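Local coordinates for protein glutathione peroxidase-like peroxiredoxin HYR1 (Saccharomyces cerevisiae, PDB 3CMI) that reduces hydroperoxides at the expense of thioredoxin and acts as a sensor of peroxide stress that oxidizes and so activates the transcription factor YAP1, at residues T66-P71 / T97-K102. Residues are numbered along the deposited sequence; the frame is centred on the assembly and turned at random.
Sequences TIIGFP and TFPIMK
Gly69 is gripped at both its polar backbone atoms by the segment 97-102, which runs alongside strand 65-72 in the same general direction. Gly69 N donates to Pro99 O over 2.9 Å in an almost straight bond (N-H...O 177°), and Gly69 O accepts a bond from Met101 N at 3.0 Å. The two bonds straddle Ile100 and make a single parallel beta bridge. Each acceptor also faces a longer CA-H...O contact, from Ile68 CA to Pro99 O and from Ile100 CA to Gly69 O. The pairing does not extend to Ile67: Pro99, which would be next to donate, has no N-H to offer, and Ile67 O meets carbon instead, lying 3.1 Å from Pro99 CD and 3.3 Å from Phe98 CD1. Similarly, Pro71 CD sits 3.2 Å from Met101 O.

Side chains pack on both sides of this bridge. With chi1 at 55°, Phe98 CG sits between the backbone N and the carbonyl carbon, and the ring turns one face to Ile67, whose CB stands above it in a CH-pi contact while Ile67 CG2 reaches Phe98 CE1. On the other side Met101, bent at chi2 and chi3, lays CG over a face of Phe70, 3.9 Å from the ring centroid. Its sulfur lies oblique to that ring, and CG also touches Ile68 CG2.

Within this thioredoxin-like fold the loop segment borders strand 65-72, an edge strand whose other side hydrogen-bonds to strand 34-41 through Thr66, Ile68 and Phe70. Helix 47-60 packs against Ile67 and Phe98, whereas Phe25 touches Ile68 and Met101, and Tyr115 of helix 113-121 meets Phe70 edge-to-face.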
ATOM      1  N   THR A  66      -3.473   8.739  -2.431  1.00 36.72           N
ATOM      2  CA  THR A  66      -3.154   7.807  -3.501  1.00 36.48           C
ATOM      3  C   THR A  66      -3.038   6.380  -2.985  1.00 36.24           C
ATOM      4  O   THR A  66      -2.976   6.157  -1.774  1.00 36.40           O
ATOM      5  CB  THR A  66      -1.883   8.230  -4.280  1.00 36.52           C
ATOM      6  OG1 THR A  66      -1.851   7.538  -5.532  1.00 36.82           O
ATOM      7  CG2 THR A  66      -0.607   7.934  -3.478  1.00 35.95           C
ATOM      8  N   ILE A  67      -3.040   5.427  -3.916  1.00 35.96           N
ATOM      9  CA  ILE A  67      -2.832   4.013  -3.613  1.00 35.51           C
ATOM     10  C   ILE A  67      -1.672   3.487  -4.446  1.00 35.73           C
ATOM     11  O   ILE A  67      -1.653   3.657  -5.667  1.00 34.87           O
ATOM     12  CB  ILE A  67      -4.089   3.156  -3.905  1.00 35.73           C
ATOM     13  CG1 ILE A  67      -5.304   3.697  -3.135  1.00 35.43           C
ATOM     14  CG2 ILE A  67      -3.840   1.686  -3.529  1.00 34.91           C
ATOM     15  CD1 ILE A  67      -6.614   3.065  -3.532  1.00 35.88           C
ATOM     16  N   ILE A  68      -0.702   2.865  -3.783  1.00 35.43           N
ATOM     17  CA  ILE A  68       0.390   2.210  -4.499  1.00 35.85           C
ATOM     18  C   ILE A  68       0.155   0.702  -4.413  1.00 36.10           C
ATOM     19  O   ILE A  68       0.152   0.126  -3.320  1.00 35.87           O
ATOM     20  CB  ILE A  68       1.796   2.605  -3.940  1.00 35.90           C
ATOM     21  CG1 ILE A  68       1.899   4.122  -3.686  1.00 34.95           C
ATOM     22  CG2 ILE A  68       2.916   2.109  -4.870  1.00 35.86           C
ATOM     23  CD1 ILE A  68       1.677   5.026  -4.929  1.00 34.98           C
ATOM     24  N   GLY A  69      -0.093   0.079  -5.564  1.00 36.00           N
ATOM     25  CA  GLY A  69      -0.360  -1.358  -5.622  1.00 36.18           C
ATOM     26  C   GLY A  69       0.878  -2.150  -5.997  1.00 36.04           C
ATOM     27  O   GLY A  69       1.505  -1.873  -7.012  1.00 36.65           O
ATOM     28  N   PHE A  70       1.233  -3.129  -5.168  1.00 35.90           N
ATOM     29  CA  PHE A  70       2.376  -3.996  -5.438  1.00 35.43           C
ATOM     30  C   PHE A  70       1.915  -5.409  -5.814  1.00 35.21           C
ATOM     31  O   PHE A  70       1.469  -6.170  -4.947  1.00 35.30           O
ATOM     32  CB  PHE A  70       3.309  -4.069  -4.220  1.00 35.62           C
ATOM     33  CG  PHE A  70       4.142  -2.834  -3.999  1.00 35.71           C
ATOM     34  CD1 PHE A  70       3.657  -1.774  -3.231  1.00 36.82           C
ATOM     35  CD2 PHE A  70       5.427  -2.742  -4.531  1.00 36.02           C
ATOM     36  CE1 PHE A  70       4.436  -0.638  -3.010  1.00 36.57           C
ATOM     37  CE2 PHE A  70       6.212  -1.613  -4.317  1.00 36.15           C
ATOM     38  CZ  PHE A  70       5.715  -0.558  -3.554  1.00 36.06           C
ATOM     39  N   PRO A  71       1.997  -5.759  -7.110  1.00 34.75           N
ATOM     40  CA  PRO A  71       1.823  -7.145  -7.540  1.00 34.51           C
ATOM     41  C   PRO A  71       2.789  -8.099  -6.841  1.00 34.23           C
ATOM     42  O   PRO A  71       3.949  -7.755  -6.604  1.00 34.04           O
ATOM     43  CB  PRO A  71       2.141  -7.088  -9.041  1.00 34.37           C
ATOM     44  CG  PRO A  71       1.791  -5.696  -9.433  1.00 34.44           C
ATOM     45  CD  PRO A  71       2.200  -4.855  -8.259  1.00 34.97           C
ATOM     46  N   THR A  97      -6.699   2.765 -11.900  1.00 41.13           N
ATOM     47  CA  THR A  97      -6.034   3.981 -12.393  1.00 40.89           C
ATOM     48  C   THR A  97      -4.980   4.546 -11.433  1.00 40.52           C
ATOM     49  O   THR A  97      -4.361   5.571 -11.719  1.00 40.77           O
ATOM     50  CB  THR A  97      -7.036   5.098 -12.754  1.00 40.95           C
ATOM     51  OG1 THR A  97      -7.798   5.447 -11.596  1.00 41.22           O
ATOM     52  CG2 THR A  97      -7.977   4.662 -13.883  1.00 40.91           C
ATOM     53  N   PHE A  98      -4.785   3.888 -10.296  1.00 39.76           N
ATOM     54  CA  PHE A  98      -3.760   4.310  -9.347  1.00 39.33           C
ATOM     55  C   PHE A  98      -2.437   3.603  -9.650  1.00 39.14           C
ATOM     56  O   PHE A  98      -2.439   2.585 -10.342  1.00 39.32           O
ATOM     57  CB  PHE A  98      -4.219   4.073  -7.898  1.00 38.98           C
ATOM     58  CG  PHE A  98      -4.643   2.661  -7.604  1.00 38.82           C
ATOM     59  CD1 PHE A  98      -3.699   1.674  -7.313  1.00 38.04           C
ATOM     60  CD2 PHE A  98      -5.992   2.323  -7.573  1.00 37.72           C
ATOM     61  CE1 PHE A  98      -4.095   0.370  -7.021  1.00 37.73           C
ATOM     62  CE2 PHE A  98      -6.395   1.023  -7.284  1.00 37.70           C
ATOM     63  CZ  PHE A  98      -5.444   0.043  -7.008  1.00 37.59           C
ATOM     64  N   PRO A  99      -1.303   4.141  -9.150  1.00 39.04           N
ATOM     65  CA  PRO A  99       0.005   3.559  -9.496  1.00 38.87           C
ATOM     66  C   PRO A  99       0.163   2.075  -9.151  1.00 38.27           C
ATOM     67  O   PRO A  99      -0.036   1.670  -8.003  1.00 37.91           O
ATOM     68  CB  PRO A  99       0.996   4.411  -8.691  1.00 38.93           C
ATOM     69  CG  PRO A  99       0.290   5.707  -8.500  1.00 39.70           C
ATOM     70  CD  PRO A  99      -1.145   5.323  -8.280  1.00 38.96           C
ATOM     71  N   ILE A 100       0.508   1.290 -10.169  1.00 37.82           N
ATOM     72  CA  ILE A 100       0.848  -0.124 -10.027  1.00 37.42           C
ATOM     73  C   ILE A 100       2.346  -0.282 -10.281  1.00 37.28           C
ATOM     74  O   ILE A 100       2.895   0.305 -11.213  1.00 37.53           O
ATOM     75  CB  ILE A 100       0.018  -1.016 -10.999  1.00 37.34           C
ATOM     76  CG1 ILE A 100      -1.490  -0.909 -10.702  1.00 37.22           C
ATOM     77  CG2 ILE A 100       0.499  -2.473 -10.993  1.00 37.34           C
ATOM     78  CD1 ILE A 100      -1.949  -1.508  -9.364  1.00 37.14           C
ATOM     79  N   MET A 101       3.008  -1.065  -9.437  1.00 37.42           N
ATOM     80  CA  MET A 101       4.460  -1.208  -9.499  1.00 36.96           C
ATOM     81  C   MET A 101       4.848  -2.518 -10.174  1.00 36.85           C
ATOM     82  O   MET A 101       3.982  -3.330 -10.494  1.00 36.68           O
ATOM     83  CB  MET A 101       5.050  -1.146  -8.085  1.00 37.32           C
ATOM     84  CG  MET A 101       4.670   0.094  -7.275  1.00 36.69           C
ATOM     85  SD  MET A 101       5.505   1.606  -7.808  1.00 38.56           S
ATOM     86  CE  MET A 101       4.212   2.386  -8.768  1.00 38.34           C
ATOM     87  N   LYS A 102       6.152  -2.703 -10.403  1.00 36.43           N
ATOM     88  CA  LYS A 102       6.707  -3.987 -10.829  1.00 36.27           C
ATOM     89  C   LYS A 102       6.437  -5.064  -9.764  1.00 36.17           C
ATOM     90  O   LYS A 102       6.427  -4.771  -8.559  1.00 36.02           O
ATOM     91  CB  LYS A 102       8.220  -3.852 -11.073  1.00 36.19           C
ATOM     92  CG  LYS A 102       8.906  -5.078 -11.677  1.00 36.24           C
ATOM     93  CD  LYS A 102      10.425  -4.883 -11.767  1.00 36.19           C
ATOM     94  CE  LYS A 102      11.150  -6.176 -12.151  1.00 36.24           C
ATOM     95  NZ  LYS A 102      12.622  -6.109 -11.872  1.00 35.70           N
TER